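Golgin subfamily A member 4 (Homo sapiens, PDB 1UPT) takes part in vesicle trafficking at the Golgi, including endosome-to-Golgi transport, and binds small GTPases, the GRIP domain being the part described here. Local coordinates at residues E8-R11 against K12-E16; A27-I30 against T31-K35. All coordinates share one frame; numbering follows the deposited sequence.

Contact 1: E8-R11 against K12-E16; sequences EYLR and KVLFE
The ring of Tyr-9 meets Val-13 obliquely, neither squarely on a face nor at an edge: methyl CG2 of Val-13 lies 3.6 Å from ring atom CE2 of Tyr-9, with CD2 of the ring a little farther off. The two residues are one turn apart on helix 5-18, the first helix of the all-helical GRIP domain. The tyrosine CG stands anti to the backbone N (chi1 -168°), which carries the ring along the helix toward the following turn, while OH hydrogen-bonds an aromatic side chain of another protein's chain. The other flat group is the guanidinium of Arg-11. The Arg-11 side chain bends at chi3 (-66°) and runs back toward the start of the helix, setting one guanidinium face over CA of Glu-8, which is offset toward the rim. Its NH1 forms a salt bridge with Glu-3 and a hydrogen bond to the carbonyl O of Leu-34 in the second subunit, tying this helix to the dimer partner.

Beneath these side chains runs the i to i+4 bonding of the helix. Val-13 N reaches Tyr-9 O at 3.2 Å, Leu-14 N reaches Leu-10 O at 2.7 Å, and Phe-15 N bonds Arg-11 O at 2.9 Å. The bond from Lys-12 N to Glu-8 O is weak at 3.3 Å. The Phe-15 ring leads away from the preceding turn and packs on Arg-21 of its own chain and on Gln-40 of the second subunit. On the buried side Leu-10 and Leu-14 follow each other by one turn, and both pack on Leu-34 of the second subunit; within the helix they meet loosely, CB of Leu-10 lying 4.4 Å from CD1 of Leu-14, whereas CB of Leu-14 comes to 3.1 Å from the carbonyl O of Leu-10.

Contact 2: A27-I30 against T31-K35; sequences AKVI and TTVLK
The carbonyl O of Ala-27 is approached by two groups of Thr-31: the backbone N donates a hydrogen bond at 3.1 Å, and the hydroxyl OG1 lies 2.9 Å away. That hydroxyl sits between its own backbone N and carbonyl carbon (chi1 54°), which turns it back toward the preceding turn and also places Thr-31 OG1 3.2 Å from Lys-28 O. One residue on, OG1 of Thr-32 lies 2.9 Å from the same Lys-28 O, to which Thr-32 N is hydrogen-bonded.

Apolar pairs one turn apart run alongside: Val-29 CG1 meets Val-33 CG2 at 3.9 Å, and Ile-30 CG2 meets Leu-34 CD1 at 4.0 Å, the two side chains of each pair extending in a common direction. The helix then closes in a Schellman motif, with Lys-35 at positive phi, Phe-36 N bonded to Thr-31 O and Lys-35 N to Thr-32 O.

In this second helix of the GRIP domain, 23-33, Val-29 and Ile-30 pack against helix 5-18, whereas Ala-27 and Thr-31 face helix 38-57. Ile-30 and Leu-34 also rest on Leu-14 of the second subunit.

Overall arrangement
Contacts 1 and 2 each join successive turns of consecutive helices, 5-18 and 23-33, which pack directly on each other: Leu-14 CD2 lies 3.5 Å from Ile-30 CD1, and Tyr-9 CE2 3.6 Å from Val-29 CG1. Contact 2 is the more buried, held between both other helices of its own chain and the second subunit; its threonine hydroxyls lie close to carbonyls of their own helix, while Lys-28 reaches an acidic side chain of the other protein in a salt bridge. Contact 1 is partly buried, and its polar side chains reach outward to Glu-3, to the dimer mate and to the other protein. Both contacts thus meet the second subunit and the other protein's chain.

Contact 1: E8-R11 against K12-E16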
# COMPACT_ATOMS: atom_id res chain seq x y z
N GLU B 8 7.79 -0.30 -5.76
CA GLU B 8 8.19 -1.66 -6.10
C GLU B 8 8.02 -2.60 -4.90
O GLU B 8 7.51 -3.70 -5.02
CB GLU B 8 9.65 -1.67 -6.54
CG GLU B 8 10.06 -2.95 -7.26
CD GLU B 8 11.44 -2.83 -7.92
OE1 GLU B 8 11.99 -1.69 -8.04
OE2 GLU B 8 11.98 -3.89 -8.32
N TYR B 9 8.44 -2.12 -3.74
CA TYR B 9 8.35 -2.92 -2.52
C TYR B 9 6.89 -3.18 -2.21
O TYR B 9 6.49 -4.30 -1.99
CB TYR B 9 9.04 -2.18 -1.37
CG TYR B 9 9.24 -3.05 -0.17
CD1 TYR B 9 10.43 -3.71 0.02
CD2 TYR B 9 8.23 -3.25 0.73
CE1 TYR B 9 10.64 -4.52 1.14
CE2 TYR B 9 8.42 -4.08 1.85
CZ TYR B 9 9.61 -4.71 2.04
OH TYR B 9 9.79 -5.52 3.12
N LEU B 10 6.08 -2.13 -2.23
CA LEU B 10 4.65 -2.22 -1.93
C LEU B 10 3.87 -3.11 -2.88
O LEU B 10 2.91 -3.74 -2.46
CB LEU B 10 3.99 -0.83 -1.90
CG LEU B 10 3.95 -0.02 -0.59
CD1 LEU B 10 3.10 1.19 -0.80
CD2 LEU B 10 3.36 -0.84 0.55
N ARG B 11 4.27 -3.17 -4.15
CA ARG B 11 3.61 -4.05 -5.13
C ARG B 11 3.81 -5.52 -4.84
O ARG B 11 2.89 -6.32 -4.95
CB ARG B 11 4.09 -3.76 -6.57
CG ARG B 11 3.45 -2.54 -7.22
CD ARG B 11 3.60 -2.52 -8.76
NE ARG B 11 5.01 -2.36 -9.14
CZ ARG B 11 5.64 -1.21 -9.29
NH1 ARG B 11 5.02 -0.06 -9.08
NH2 ARG B 11 6.93 -1.20 -9.63
N LYS B 12 5.03 -5.88 -4.47
CA LYS B 12 5.36 -7.25 -4.08
C LYS B 12 4.53 -7.65 -2.85
O LYS B 12 3.90 -8.71 -2.82
CB LYS B 12 6.86 -7.34 -3.78
CG LYS B 12 7.31 -8.63 -3.10
CD LYS B 12 7.79 -9.68 -4.10
CE LYS B 12 7.59 -11.08 -3.54
NZ LYS B 12 7.96 -12.11 -4.52
N VAL B 13 4.51 -6.77 -1.87
CA VAL B 13 3.85 -7.03 -0.60
C VAL B 13 2.32 -7.01 -0.76
O VAL B 13 1.60 -7.86 -0.22
CB VAL B 13 4.33 -5.99 0.42
CG1 VAL B 13 3.47 -5.95 1.62
CG2 VAL B 13 5.77 -6.25 0.76
N LEU B 14 1.81 -6.08 -1.54
CA LEU B 14 0.37 -5.95 -1.72
C LEU B 14 -0.15 -7.07 -2.57
O LEU B 14 -1.28 -7.48 -2.40
CB LEU B 14 -0.03 -4.61 -2.32
CG LEU B 14 -0.27 -3.57 -1.24
CD1 LEU B 14 -0.20 -2.22 -1.83
CD2 LEU B 14 -1.59 -3.81 -0.51
N PHE B 15 0.67 -7.58 -3.48
CA PHE B 15 0.21 -8.66 -4.33
C PHE B 15 -0.03 -9.89 -3.48
O PHE B 15 -1.09 -10.48 -3.57
CB PHE B 15 1.18 -8.94 -5.48
CG PHE B 15 0.72 -10.07 -6.36
CD1 PHE B 15 -0.44 -9.95 -7.11
CD2 PHE B 15 1.42 -11.27 -6.41
CE1 PHE B 15 -0.90 -10.99 -7.90
CE2 PHE B 15 0.98 -12.33 -7.20
CZ PHE B 15 -0.19 -12.18 -7.95
N GLU B 16 0.94 -10.25 -2.64
CA GLU B 16 0.75 -11.38 -1.70
C GLU B 16 -0.47 -11.17 -0.80
O GLU B 16 -1.30 -12.05 -0.66
CB GLU B 16 2.01 -11.63 -0.86
CG GLU B 16 3.27 -11.91 -1.66
CD GLU B 16 3.14 -13.18 -2.48
OE1 GLU B 16 3.09 -14.25 -1.85
OE2 GLU B 16 3.02 -13.09 -3.72

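Contact 2: A27-I30 against T31-K35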
# COMPACT_ATOMS: atom_id res chain seq x y z
N ALA B 27 0.17 -7.50 6.33
CA ALA B 27 -0.55 -6.35 6.91
C ALA B 27 0.39 -5.55 7.80
O ALA B 27 0.35 -4.31 7.79
CB ALA B 27 -1.75 -6.78 7.71
N LYS B 28 1.22 -6.24 8.57
CA LYS B 28 2.26 -5.54 9.32
C LYS B 28 3.21 -4.73 8.41
O LYS B 28 3.55 -3.58 8.69
CB LYS B 28 3.10 -6.51 10.15
CG LYS B 28 2.32 -7.12 11.28
CD LYS B 28 3.04 -8.32 11.88
CE LYS B 28 4.07 -7.91 12.88
NZ LYS B 28 4.50 -9.16 13.63
N VAL B 29 3.67 -5.36 7.34
CA VAL B 29 4.58 -4.68 6.45
C VAL B 29 3.92 -3.42 5.81
O VAL B 29 4.53 -2.36 5.78
CB VAL B 29 5.05 -5.58 5.30
CG1 VAL B 29 5.91 -4.78 4.34
CG2 VAL B 29 5.83 -6.79 5.81
N ILE B 30 2.70 -3.56 5.32
CA ILE B 30 2.03 -2.48 4.61
C ILE B 30 1.82 -1.31 5.55
O ILE B 30 2.09 -0.18 5.18
CB ILE B 30 0.67 -2.93 4.03
CG1 ILE B 30 0.86 -3.95 2.90
CG2 ILE B 30 -0.12 -1.73 3.55
CD1 ILE B 30 -0.38 -4.81 2.63
N THR B 31 1.35 -1.58 6.77
CA THR B 31 1.11 -0.51 7.72
C THR B 31 2.40 0.21 8.19
O THR B 31 2.34 1.40 8.51
CB THR B 31 0.26 -0.96 8.92
OG1 THR B 31 0.85 -2.11 9.54
CG2 THR B 31 -1.11 -1.43 8.44
N THR B 32 3.53 -0.50 8.18
CA THR B 32 4.84 0.09 8.48
C THR B 32 5.38 0.94 7.33
O THR B 32 5.79 2.09 7.54
CB THR B 32 5.85 -1.03 8.81
OG1 THR B 32 5.44 -1.73 9.99
CG2 THR B 32 7.26 -0.48 9.19
N VAL B 33 5.38 0.38 6.12
CA VAL B 33 5.87 1.09 4.93
C VAL B 33 5.14 2.42 4.76
O VAL B 33 5.78 3.45 4.50
CB VAL B 33 5.72 0.25 3.63
CG1 VAL B 33 6.02 1.11 2.38
CG2 VAL B 33 6.60 -0.99 3.64
N LEU B 34 3.83 2.42 4.93
CA LEU B 34 3.00 3.61 4.71
C LEU B 34 2.81 4.45 5.96
O LEU B 34 2.03 5.38 5.96
CB LEU B 34 1.64 3.19 4.12
CG LEU B 34 1.69 2.76 2.65
CD1 LEU B 34 0.41 2.04 2.29
CD2 LEU B 34 1.93 3.95 1.71
N LYS B 35 3.52 4.12 7.05
CA LYS B 35 3.55 4.96 8.24
C LYS B 35 2.17 5.25 8.85
O LYS B 35 1.85 6.39 9.21
CB LYS B 35 4.26 6.27 7.92
CG LYS B 35 5.46 6.11 6.99
CD LYS B 35 6.76 6.36 7.67
CE LYS B 35 7.85 6.74 6.65
NZ LYS B 35 9.15 6.19 7.05